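Local coordinates for MetRS related protein (Pyrococcus horikoshii, PDB 2CWP) that probably binds tRNA through an OB-fold domain, being related to the tRNA-binding part of methionyl-tRNA synthetases, at residues Lys14-Val19 with Val69-Pro74; Lys65-Val70 with Tyr97-Pro102. All coordinates share one frame; numbering follows the deposited sequence.

Overall arrangement
Entering from the N terminus, the chain leaves helix 9-13 and runs through Lys14-Val19 into strand 17-27, then passes strands 35-40 and 45-50 before strand 65-69. Interaction 1 closes this first long loop, fastening the far end of strand 65-69 to the start of strand 17-27. The second loop starts on strand 65-69, before the first has closed, so the two cross; interaction 2 ends it by laying Leu98-Pro102 over the beginning of that strand. The segment ranges share Val69 and Val70, which make contacts in interaction 1 alone. Centres lie about 12 Å apart, linked by a probable hydrogen bond of Lys18 N with Phe68 O and by Val19 against Val101.

Interaction 1. Residues Lys14-Val19 with Val69-Pro74; sequences KFQMKV and VVNLKP
Asn71 supplies the side-chain hydrogen bonds of this contact, its amide gripping the chain just before strand 17-27 at two points. ND2 donates to Lys14 O (2.8 Å) in the plane of that carbonyl, though with a bent N-H...O angle of 134°. In return Asn71 OD1 accepts from Gln16 N at 2.8 Å; this bond is nearly straight, yet the N-H comes from above the Asn71 carbonyl plane and not along a lone pair. With chi1 at 70°, CG stands between the backbone N and the carbonyl carbon of its own residue, which turns the amide toward the facing chain. The Gln16 and Asn71 side chains cross at about a right angle, amide planes 79° apart, with Gln16 CB 3.8 Å from Asn71 OD1. An alanine here would remove both bonds and is likely to leave Lys14 O and Gln16 N without these mates and Lys14-Gln16 less firmly fixed.

Backbone pairing takes over one step further on: Val70 N donates to Gln16 O (2.8 Å), and Met17 and Val69 form an antiparallel non-hydrogen-bonded pair.

The apolar contacts are looser. Leu72 CD2 meets the edge of the Phe15 ring at CD2, 4.0 Å away; Met17 CG lies 4.1 Å from Val69 CG2, and the Lys18 stem crosses Val70 CG2.

Hydrogen bonds from the Asn71 amide thus continue the attachment where regular strand pairing stops.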
loop_
_atom_site.group_PDB
_atom_site.type_symbol
_atom_site.label_atom_id
_atom_site.label_comp_id
_atom_site.label_asym_id
_atom_site.label_seq_id
_atom_site.Cartn_x
_atom_site.Cartn_y
_atom_site.Cartn_z
ATOM N N LYS A 14 -2.214 -10.677 -13.909
ATOM C CA LYS A 14 -1.559 -11.616 -13.007
ATOM C C LYS A 14 -1.217 -10.943 -11.678
ATOM O O LYS A 14 -1.105 -11.609 -10.657
ATOM C CB LYS A 14 -0.303 -12.220 -13.648
ATOM C CG LYS A 14 0.795 -11.233 -13.956
ATOM C CD LYS A 14 1.947 -11.923 -14.657
ATOM C CE LYS A 14 3.059 -10.940 -14.960
ATOM N NZ LYS A 14 4.310 -11.618 -15.399
ATOM N N PHE A 15 -1.038 -9.625 -11.692
ATOM C CA PHE A 15 -0.747 -8.919 -10.455
ATOM C C PHE A 15 -2.066 -8.728 -9.717
ATOM O O PHE A 15 -3.118 -8.510 -10.339
ATOM C CB PHE A 15 -0.078 -7.576 -10.737
ATOM C CG PHE A 15 1.311 -7.712 -11.282
ATOM C CD1 PHE A 15 1.519 -8.015 -12.624
ATOM C CD2 PHE A 15 2.413 -7.618 -10.437
ATOM C CE1 PHE A 15 2.803 -8.225 -13.115
ATOM C CE2 PHE A 15 3.695 -7.825 -10.916
ATOM C CZ PHE A 15 3.892 -8.131 -12.256
ATOM N N GLN A 16 -2.022 -8.837 -8.396
ATOM C CA GLN A 16 -3.243 -8.701 -7.626
ATOM C C GLN A 16 -3.259 -7.515 -6.703
ATOM O O GLN A 16 -2.447 -7.417 -5.784
ATOM C CB GLN A 16 -3.496 -9.956 -6.798
ATOM C CG GLN A 16 -4.004 -11.116 -7.610
ATOM C CD GLN A 16 -4.511 -12.213 -6.721
ATOM O OE1 GLN A 16 -3.734 -12.886 -6.039
ATOM N NE2 GLN A 16 -5.825 -12.393 -6.702
ATOM N N MET A 17 -4.197 -6.616 -6.961
ATOM C CA MET A 17 -4.363 -5.434 -6.132
ATOM C C MET A 17 -5.710 -5.605 -5.443
ATOM O O MET A 17 -6.679 -6.026 -6.062
ATOM C CB MET A 17 -4.351 -4.164 -6.987
ATOM C CG MET A 17 -3.045 -3.945 -7.721
ATOM S SD MET A 17 -2.888 -2.321 -8.496
ATOM C CE MET A 17 -3.720 -2.612 -10.105
ATOM N N LYS A 18 -5.760 -5.312 -4.153
ATOM C CA LYS A 18 -6.998 -5.439 -3.421
ATOM C C LYS A 18 -7.160 -4.241 -2.508
ATOM O O LYS A 18 -6.191 -3.566 -2.164
ATOM C CB LYS A 18 -7.002 -6.710 -2.567
ATOM C CG LYS A 18 -6.791 -7.990 -3.336
ATOM C CD LYS A 18 -7.054 -9.197 -2.442
ATOM C CE LYS A 18 -7.091 -10.482 -3.258
ATOM N NZ LYS A 18 -7.624 -11.627 -2.447
ATOM N N VAL A 19 -8.398 -3.985 -2.119
ATOM C CA VAL A 19 -8.693 -2.891 -1.231
ATOM C C VAL A 19 -8.331 -3.356 0.166
ATOM O O VAL A 19 -8.712 -4.463 0.566
ATOM C CB VAL A 19 -10.171 -2.561 -1.297
ATOM C CG1 VAL A 19 -10.541 -1.601 -0.199
ATOM C CG2 VAL A 19 -10.489 -1.982 -2.684
ATOM N N VAL A 69 -0.911 -3.785 -3.725
ATOM C CA VAL A 69 -0.526 -4.913 -4.580
ATOM C C VAL A 69 -0.153 -5.971 -3.536
ATOM O O VAL A 69 0.757 -5.732 -2.743
ATOM C CB VAL A 69 0.744 -4.637 -5.396
ATOM C CG1 VAL A 69 0.952 -5.766 -6.377
ATOM C CG2 VAL A 69 0.649 -3.331 -6.113
ATOM N N VAL A 70 -0.821 -7.127 -3.552
ATOM C CA VAL A 70 -0.590 -8.171 -2.550
ATOM C C VAL A 70 0.067 -9.506 -2.946
ATOM O O VAL A 70 0.260 -10.375 -2.083
ATOM C CB VAL A 70 -1.911 -8.526 -1.828
ATOM C CG1 VAL A 70 -2.515 -7.274 -1.194
ATOM C CG2 VAL A 70 -2.895 -9.161 -2.813
ATOM N N ASN A 71 0.404 -9.693 -4.219
ATOM C CA ASN A 71 1.035 -10.948 -4.621
ATOM C C ASN A 71 2.458 -10.726 -5.105
ATOM O O ASN A 71 2.895 -11.341 -6.073
ATOM C CB ASN A 71 0.198 -11.676 -5.699
ATOM C CG ASN A 71 0.215 -10.975 -7.058
ATOM O OD1 ASN A 71 0.327 -9.751 -7.150
ATOM N ND2 ASN A 71 0.075 -11.760 -8.122
ATOM N N LEU A 72 3.176 -9.841 -4.418
ATOM C CA LEU A 72 4.562 -9.545 -4.753
ATOM C C LEU A 72 5.497 -10.356 -3.857
ATOM O O LEU A 72 5.080 -10.895 -2.830
ATOM C CB LEU A 72 4.868 -8.057 -4.563
ATOM C CG LEU A 72 4.153 -7.010 -5.423
ATOM C CD1 LEU A 72 4.812 -5.660 -5.199
ATOM C CD2 LEU A 72 4.216 -7.388 -6.881
ATOM N N LYS A 73 6.763 -10.430 -4.257
ATOM C CA LYS A 73 7.783 -11.154 -3.506
ATOM C C LYS A 73 7.995 -10.408 -2.182
ATOM O O LYS A 73 8.290 -9.206 -2.183
ATOM C CB LYS A 73 9.091 -11.173 -4.307
ATOM C CG LYS A 73 10.084 -12.243 -3.881
ATOM C CD LYS A 73 9.847 -13.554 -4.628
ATOM C CE LYS A 73 10.500 -13.543 -6.013
ATOM N NZ LYS A 73 10.115 -12.354 -6.826
ATOM N N PRO A 74 7.842 -11.108 -1.036
ATOM C CA PRO A 74 8.021 -10.487 0.285
ATOM C C PRO A 74 9.355 -9.754 0.363
ATOM O O PRO A 74 10.313 -10.133 -0.309
ATOM C CB PRO A 74 7.964 -11.676 1.240
ATOM C CG PRO A 74 7.065 -12.638 0.531
ATOM C CD PRO A 74 7.555 -12.546 -0.901
#

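Interaction 2. Residues Lys65-Val70 with Tyr97-Pro102; sequences KFIFVV and YLIPVP
Lys65 joins Val101 through the backbone: Val101 N donates to Lys65 O at 2.9 Å in a nearly straight bond (173°). Lys65 CB and Val101 CB lie 4.0 Å apart. A water accepting from Lys65 N and donating to Val101 O adds a second link. Farther out, the extended lysine chain carries NZ to the carbonyls of Glu103 and Val105.

Phe66 comes next, its ring slotted into the facing loop. Its CB points away from that loop, but with CG anti to the carbonyl carbon (chi1 -59°) the ring swings back to it. Phe66 CD2 comes within 3.4 Å of Ile99 O, which sits at the ring edge near its plane. Leu98 CD1 reaches Phe66 CZ at 3.8 Å, obliquely from one side of that plane, and Pro100 CB lies 3.9 Å from Phe66 CE2, oblique on the other. Val101 CG2 packs against the Phe66 backbone, 3.6 Å from its C.

Ile67 ends the touching part. Its CG1 reaches Val101 CG2 at 3.8 Å, the two side chains crossing at about a right angle, and a second water bridges the backbones, accepting from Ile67 N and donating to Ile99 O.

Leu98-Pro102 therefore covers the start of strand 65-69, whose neighbours in the sheet are strands 17-27 and 85-86: Phe66 also packs on Val22 and Leu86, and Val101 leans on Val19, so the loop bridges two adjacent strands of the OB-fold sheet.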
loop_
_atom_site.group_PDB
_atom_site.type_symbol
_atom_site.label_atom_id
_atom_site.label_comp_id
_atom_site.label_asym_id
_atom_site.label_seq_id
_atom_site.Cartn_x
_atom_site.Cartn_y
_atom_site.Cartn_z
ATOM N N LYS A 65 -9.067 3.192 3.706
ATOM C CA LYS A 65 -8.900 2.084 2.775
ATOM C C LYS A 65 -8.073 2.583 1.591
ATOM O O LYS A 65 -8.243 3.728 1.154
ATOM C CB LYS A 65 -10.258 1.598 2.262
ATOM C CG LYS A 65 -11.133 1.002 3.349
ATOM C CD LYS A 65 -12.421 0.431 2.785
ATOM C CE LYS A 65 -13.297 -0.070 3.918
ATOM N NZ LYS A 65 -14.589 -0.602 3.423
ATOM N N PHE A 66 -7.199 1.719 1.074
ATOM C CA PHE A 66 -6.354 2.049 -0.069
ATOM C C PHE A 66 -6.145 0.812 -0.942
ATOM O O PHE A 66 -6.516 -0.305 -0.563
ATOM C CB PHE A 66 -4.969 2.532 0.372
ATOM C CG PHE A 66 -4.997 3.741 1.242
ATOM C CD1 PHE A 66 -4.963 3.613 2.628
ATOM C CD2 PHE A 66 -5.083 5.009 0.683
ATOM C CE1 PHE A 66 -5.016 4.747 3.453
ATOM C CE2 PHE A 66 -5.138 6.146 1.497
ATOM C CZ PHE A 66 -5.105 6.013 2.884
ATOM N N ILE A 67 -5.532 1.034 -2.100
ATOM C CA ILE A 67 -5.224 -0.034 -3.028
ATOM C C ILE A 67 -3.849 -0.570 -2.659
ATOM O O ILE A 67 -2.927 0.205 -2.413
ATOM C CB ILE A 67 -5.132 0.486 -4.440
ATOM C CG1 ILE A 67 -6.425 1.218 -4.803
ATOM C CG2 ILE A 67 -4.806 -0.665 -5.377
ATOM C CD1 ILE A 67 -6.292 2.068 -6.073
ATOM N N PHE A 68 -3.707 -1.883 -2.627
ATOM C CA PHE A 68 -2.427 -2.506 -2.294
ATOM C C PHE A 68 -2.156 -3.661 -3.259
ATOM O O PHE A 68 -3.080 -4.421 -3.585
ATOM C CB PHE A 68 -2.447 -3.109 -0.873
ATOM C CG PHE A 68 -2.613 -2.106 0.240
ATOM C CD1 PHE A 68 -3.877 -1.678 0.631
ATOM C CD2 PHE A 68 -1.497 -1.642 0.941
ATOM C CE1 PHE A 68 -4.043 -0.798 1.720
ATOM C CE2 PHE A 68 -1.641 -0.769 2.023
ATOM C CZ PHE A 68 -2.919 -0.346 2.417
ATOM N N VAL A 69 -0.911 -3.785 -3.725
ATOM C CA VAL A 69 -0.526 -4.913 -4.580
ATOM C C VAL A 69 -0.153 -5.971 -3.536
ATOM O O VAL A 69 0.757 -5.732 -2.743
ATOM C CB VAL A 69 0.744 -4.637 -5.396
ATOM C CG1 VAL A 69 0.952 -5.766 -6.377
ATOM C CG2 VAL A 69 0.649 -3.331 -6.113
ATOM N N VAL A 70 -0.821 -7.127 -3.552
ATOM C CA VAL A 70 -0.590 -8.171 -2.550
ATOM C C VAL A 70 0.067 -9.506 -2.946
ATOM O O VAL A 70 0.260 -10.375 -2.083
ATOM C CB VAL A 70 -1.911 -8.526 -1.828
ATOM C CG1 VAL A 70 -2.515 -7.274 -1.194
ATOM C CG2 VAL A 70 -2.895 -9.161 -2.813
ATOM N N TYR A 97 0.852 11.599 -3.473
ATOM C CA TYR A 97 -0.536 11.853 -3.059
ATOM C C TYR A 97 -1.261 10.538 -2.739
ATOM O O TYR A 97 -1.180 9.571 -3.502
ATOM C CB TYR A 97 -1.350 12.526 -4.166
ATOM C CG TYR A 97 -0.835 13.838 -4.699
ATOM C CD1 TYR A 97 0.135 13.877 -5.701
ATOM C CD2 TYR A 97 -1.368 15.044 -4.250
ATOM C CE1 TYR A 97 0.554 15.085 -6.253
ATOM C CE2 TYR A 97 -0.947 16.268 -4.796
ATOM C CZ TYR A 97 0.009 16.273 -5.794
ATOM O OH TYR A 97 0.423 17.467 -6.325
ATOM N N LEU A 98 -1.990 10.495 -1.635
ATOM C CA LEU A 98 -2.724 9.275 -1.324
ATOM C C LEU A 98 -3.904 9.153 -2.278
ATOM O O LEU A 98 -4.417 10.152 -2.787
ATOM C CB LEU A 98 -3.268 9.296 0.110
ATOM C CG LEU A 98 -2.239 9.211 1.234
ATOM C CD1 LEU A 98 -2.967 9.176 2.568
ATOM C CD2 LEU A 98 -1.372 7.965 1.048
ATOM N N ILE A 99 -4.310 7.915 -2.531
ATOM C CA ILE A 99 -5.471 7.633 -3.364
ATOM C C ILE A 99 -6.353 6.755 -2.483
ATOM O O ILE A 99 -6.256 5.516 -2.503
ATOM C CB ILE A 99 -5.116 6.834 -4.656
ATOM C CG1 ILE A 99 -4.174 7.649 -5.552
ATOM C CG2 ILE A 99 -6.406 6.490 -5.428
ATOM C CD1 ILE A 99 -3.673 6.868 -6.774
ATOM N N PRO A 100 -7.198 7.382 -1.656
ATOM C CA PRO A 100 -8.050 6.530 -0.820
ATOM C C PRO A 100 -9.161 5.878 -1.657
ATOM O O PRO A 100 -9.577 6.415 -2.678
ATOM C CB PRO A 100 -8.610 7.508 0.223
ATOM C CG PRO A 100 -8.684 8.828 -0.550
ATOM C CD PRO A 100 -7.346 8.809 -1.308
ATOM N N VAL A 101 -9.615 4.709 -1.216
ATOM C CA VAL A 101 -10.705 3.988 -1.866
ATOM C C VAL A 101 -11.988 4.466 -1.147
ATOM O O VAL A 101 -11.955 4.713 0.058
ATOM C CB VAL A 101 -10.504 2.461 -1.651
ATOM C CG1 VAL A 101 -11.705 1.676 -2.120
ATOM C CG2 VAL A 101 -9.225 2.014 -2.371
ATOM N N PRO A 102 -13.119 4.634 -1.864
ATOM C CA PRO A 102 -14.340 5.088 -1.164
ATOM C C PRO A 102 -14.654 4.170 0.034
ATOM O O PRO A 102 -14.377 2.968 -0.001
ATOM C CB PRO A 102 -15.416 5.001 -2.244
ATOM C CG PRO A 102 -14.650 5.214 -3.502
ATOM C CD PRO A 102 -13.394 4.405 -3.288
HETATM O O HOH W 1 -10.982 5.299 2.702
HETATM O O HOH W 2 -4.583 3.541 -2.975
#